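Local atomic coordinates of NAD dependent epimerase/dehydratase family (uncultured archaeon MedDCM-OCT-S05-C57, PDB entry 5Y1F), a protein that binds NAD+ and probably catalyses, as a monomer, the NAD+-dependent oxidation of the side-chain hydroxyl of L-threonine. Residues 48-53 / 59-64. Sequence-based numbering, arbitrary orientation.
With NAD (nicotinamide-adenine-dinucleotide), chain B.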
# COMPACT_ATOMS: atom_id res chain seq x y z
N ILE A 48 7.41 18.91 0.49
CA ILE A 48 7.47 17.46 0.65
C ILE A 48 8.88 16.96 0.90
O ILE A 48 9.83 17.33 0.19
CB ILE A 48 6.95 16.76 -0.63
CG1 ILE A 48 5.62 17.36 -1.09
CG2 ILE A 48 6.87 15.26 -0.38
CD1 ILE A 48 4.52 17.34 -0.07
N ILE A 49 9.07 16.23 1.99
CA ILE A 49 10.33 15.60 2.31
C ILE A 49 10.16 14.09 2.22
O ILE A 49 9.22 13.54 2.81
CB ILE A 49 10.79 15.93 3.75
CG1 ILE A 49 10.81 17.44 4.03
CG2 ILE A 49 12.11 15.30 4.11
CD1 ILE A 49 11.72 18.21 3.12
N ALA A 50 11.07 13.42 1.56
CA ALA A 50 11.04 11.97 1.41
C ALA A 50 12.02 11.36 2.39
O ALA A 50 13.11 11.94 2.62
CB ALA A 50 11.44 11.60 -0.01
N SER A 51 11.74 10.17 2.89
CA SER A 51 12.69 9.45 3.72
C SER A 51 12.60 7.95 3.45
O SER A 51 11.53 7.39 3.14
CB SER A 51 12.34 9.76 5.19
OG SER A 51 13.24 9.10 6.10
N ASP A 52 13.75 7.30 3.49
CA ASP A 52 13.88 5.85 3.35
C ASP A 52 15.29 5.50 3.87
O ASP A 52 15.99 6.36 4.40
CB ASP A 52 13.67 5.42 1.88
CG ASP A 52 13.08 4.04 1.73
OD1 ASP A 52 13.72 3.05 2.18
OD2 ASP A 52 11.96 3.91 1.13
N LEU A 53 15.67 4.23 3.78
CA LEU A 53 16.93 3.78 4.38
C LEU A 53 18.19 4.35 3.76
O LEU A 53 19.13 4.72 4.49
CB LEU A 53 17.01 2.27 4.37
CG LEU A 53 16.12 1.59 5.41
CD1 LEU A 53 15.89 0.13 5.03
CD2 LEU A 53 16.68 1.72 6.83
N TYR A 59 17.53 12.13 -7.88
CA TYR A 59 16.27 12.17 -7.12
C TYR A 59 15.81 13.60 -6.86
O TYR A 59 16.56 14.40 -6.29
CB TYR A 59 16.46 11.43 -5.79
CG TYR A 59 15.16 11.16 -5.05
CD1 TYR A 59 14.28 10.19 -5.51
CD2 TYR A 59 14.86 11.82 -3.86
CE1 TYR A 59 13.12 9.90 -4.82
CE2 TYR A 59 13.63 11.61 -3.21
CZ TYR A 59 12.78 10.62 -3.70
OH TYR A 59 11.56 10.33 -3.11
N HIS A 60 14.61 13.93 -7.33
CA HIS A 60 14.10 15.30 -7.33
C HIS A 60 13.05 15.46 -6.22
O HIS A 60 11.89 15.84 -6.44
CB HIS A 60 13.52 15.63 -8.73
CG HIS A 60 13.20 17.08 -8.95
ND1 HIS A 60 14.11 18.10 -8.75
CD2 HIS A 60 12.05 17.67 -9.36
CE1 HIS A 60 13.53 19.26 -9.01
NE2 HIS A 60 12.28 19.03 -9.38
N CYS A 61 13.47 15.10 -5.03
CA CYS A 61 12.78 15.52 -3.83
C CYS A 61 13.88 15.65 -2.76
O CYS A 61 14.82 14.88 -2.73
CB CYS A 61 11.68 14.51 -3.45
SG CYS A 61 10.64 14.98 -2.11
N LYS A 62 13.73 16.59 -1.86
CA LYS A 62 14.55 16.59 -0.67
C LYS A 62 14.37 15.26 0.07
O LYS A 62 13.22 14.74 0.20
CB LYS A 62 14.18 17.73 0.26
CG LYS A 62 15.04 17.80 1.51
CD LYS A 62 15.01 19.21 2.13
CE LYS A 62 14.94 19.20 3.66
NZ LYS A 62 16.24 19.06 4.38
N PHE A 63 15.48 14.73 0.54
CA PHE A 63 15.53 13.38 1.07
C PHE A 63 16.29 13.38 2.39
O PHE A 63 17.36 14.01 2.52
CB PHE A 63 16.19 12.44 0.08
CG PHE A 63 16.16 10.99 0.52
CD1 PHE A 63 15.10 10.16 0.14
CD2 PHE A 63 17.15 10.44 1.32
CE1 PHE A 63 15.10 8.83 0.49
CE2 PHE A 63 17.10 9.15 1.72
CZ PHE A 63 16.12 8.30 1.25
N GLU A 64 15.76 12.68 3.39
CA GLU A 64 16.43 12.47 4.65
C GLU A 64 16.47 10.99 4.96
O GLU A 64 15.43 10.36 5.13
CB GLU A 64 15.66 13.16 5.76
CG GLU A 64 15.62 14.67 5.65
CD GLU A 64 16.77 15.31 6.37
OE1 GLU A 64 17.85 14.66 6.45
OE2 GLU A 64 16.56 16.41 6.94
PA NAD B . 7.52 -1.28 -0.39
O1A NAD B . 7.60 -1.07 -1.91
O2A NAD B . 8.26 -2.51 0.19
O5B NAD B . 8.09 0.08 0.28
C5B NAD B . 8.42 0.10 1.66
C4B NAD B . 9.64 0.95 1.84
O4B NAD B . 9.92 0.83 3.24
C3B NAD B . 10.86 0.44 1.09
O3B NAD B . 11.32 1.47 0.24
C2B NAD B . 11.86 0.10 2.20
O2B NAD B . 13.23 0.44 1.94
C1B NAD B . 11.32 0.89 3.37
N9A NAD B . 11.76 0.29 4.65
C8A NAD B . 11.87 -1.03 4.94
N7A NAD B . 12.39 -1.20 6.15
C5A NAD B . 12.65 0.03 6.61
C6A NAD B . 13.24 0.56 7.84
N6A NAD B . 13.66 -0.27 8.83
N1A NAD B . 13.31 1.88 7.98
C2A NAD B . 12.94 2.69 7.01
N3A NAD B . 12.38 2.29 5.87
C4A NAD B . 12.23 0.99 5.64
O3 NAD B . 6.02 -1.32 0.15
PN NAD B . 4.72 -0.64 -0.54
O1N NAD B . 5.09 0.72 -1.15
O2N NAD B . 4.08 -1.65 -1.48
O5D NAD B . 3.78 -0.44 0.76
C5D NAD B . 3.80 0.77 1.44
C4D NAD B . 2.75 0.63 2.56
O4D NAD B . 1.48 0.23 1.98
C3D NAD B . 3.12 -0.40 3.60
O3D NAD B . 2.52 -0.02 4.86
C2D NAD B . 2.35 -1.65 3.12
O2D NAD B . 2.08 -2.55 4.22
C1D NAD B . 1.07 -1.00 2.57
N1N NAD B . 0.40 -1.86 1.58
C2N NAD B . 0.87 -2.04 0.31
C3N NAD B . 0.21 -2.86 -0.58
C7N NAD B . 0.66 -3.07 -2.02
O7N NAD B . 0.06 -3.85 -2.71
N7N NAD B . 1.66 -2.37 -2.50
C4N NAD B . -0.95 -3.51 -0.17
C5N NAD B . -1.40 -3.35 1.13
C6N NAD B . -0.70 -2.52 1.98
O HOH W 1 11.41 18.58 -1.61
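Ala-50 pairs in parallel with Phe-63 through two short, nearly straight hydrogen bonds: Ala-50 N donates to Lys-62 O (2.9 Å) and Ala-50 O accepts from Glu-64 N (2.9 Å). The same carbonyl oxygen also receives a CA-H...O contact from Phe-63 CA. Ser-51 adds a side-chain bond to the strand pair, OG donating to Glu-64 O at 2.7 Å; chi1 of -179° turns OG away from its own N and toward that carbonyl, met nearly end-on (C=O...OG 167°), and serine is short enough to bond there. On the face of Ala-50 and Phe-63, alanine's small side chain lets its methyl lie at the edge of the Tyr-59 ring, near the ring plane, with CB 3.4 Å from Tyr-59 OH, while Cys-61 SG and Phe-63 CD1 also touch it. The Phe-63 ring has Ser-51 CA over one face and its CZ 3.8 Å from Asp-52 CB. These strands belong to the Rossmann fold, in which strand 48-52 lies between strands 21-25 and 62-65 and ends at the cofactor. There Asp-52 grips the adenosine ribose: OD1 accepts from NAD O2B and OD2 from NAD O3B, each at 2.7 Å; Leu-53 N donates to the anti lone pair of OD1 and Leu-28 N to OD2, fixing the carboxylate. Replacing the aspartate with an alanine removes both oxygens, which would probably leave these hydroxyls and N-H groups without their acceptor. Leu-53, with its branched apolar end, lays both methyl groups against the adenine. On the other face of the sheet the Ile-49 side chain lies beside that of Lys-62, CD1 pressing tightly on CE at 3.4 Å. Ile-49 CG2 meets Glu-64 CG at 3.9 Å; OE2 of that glutamate is hydrogen-bonded to Asn-81 ND2.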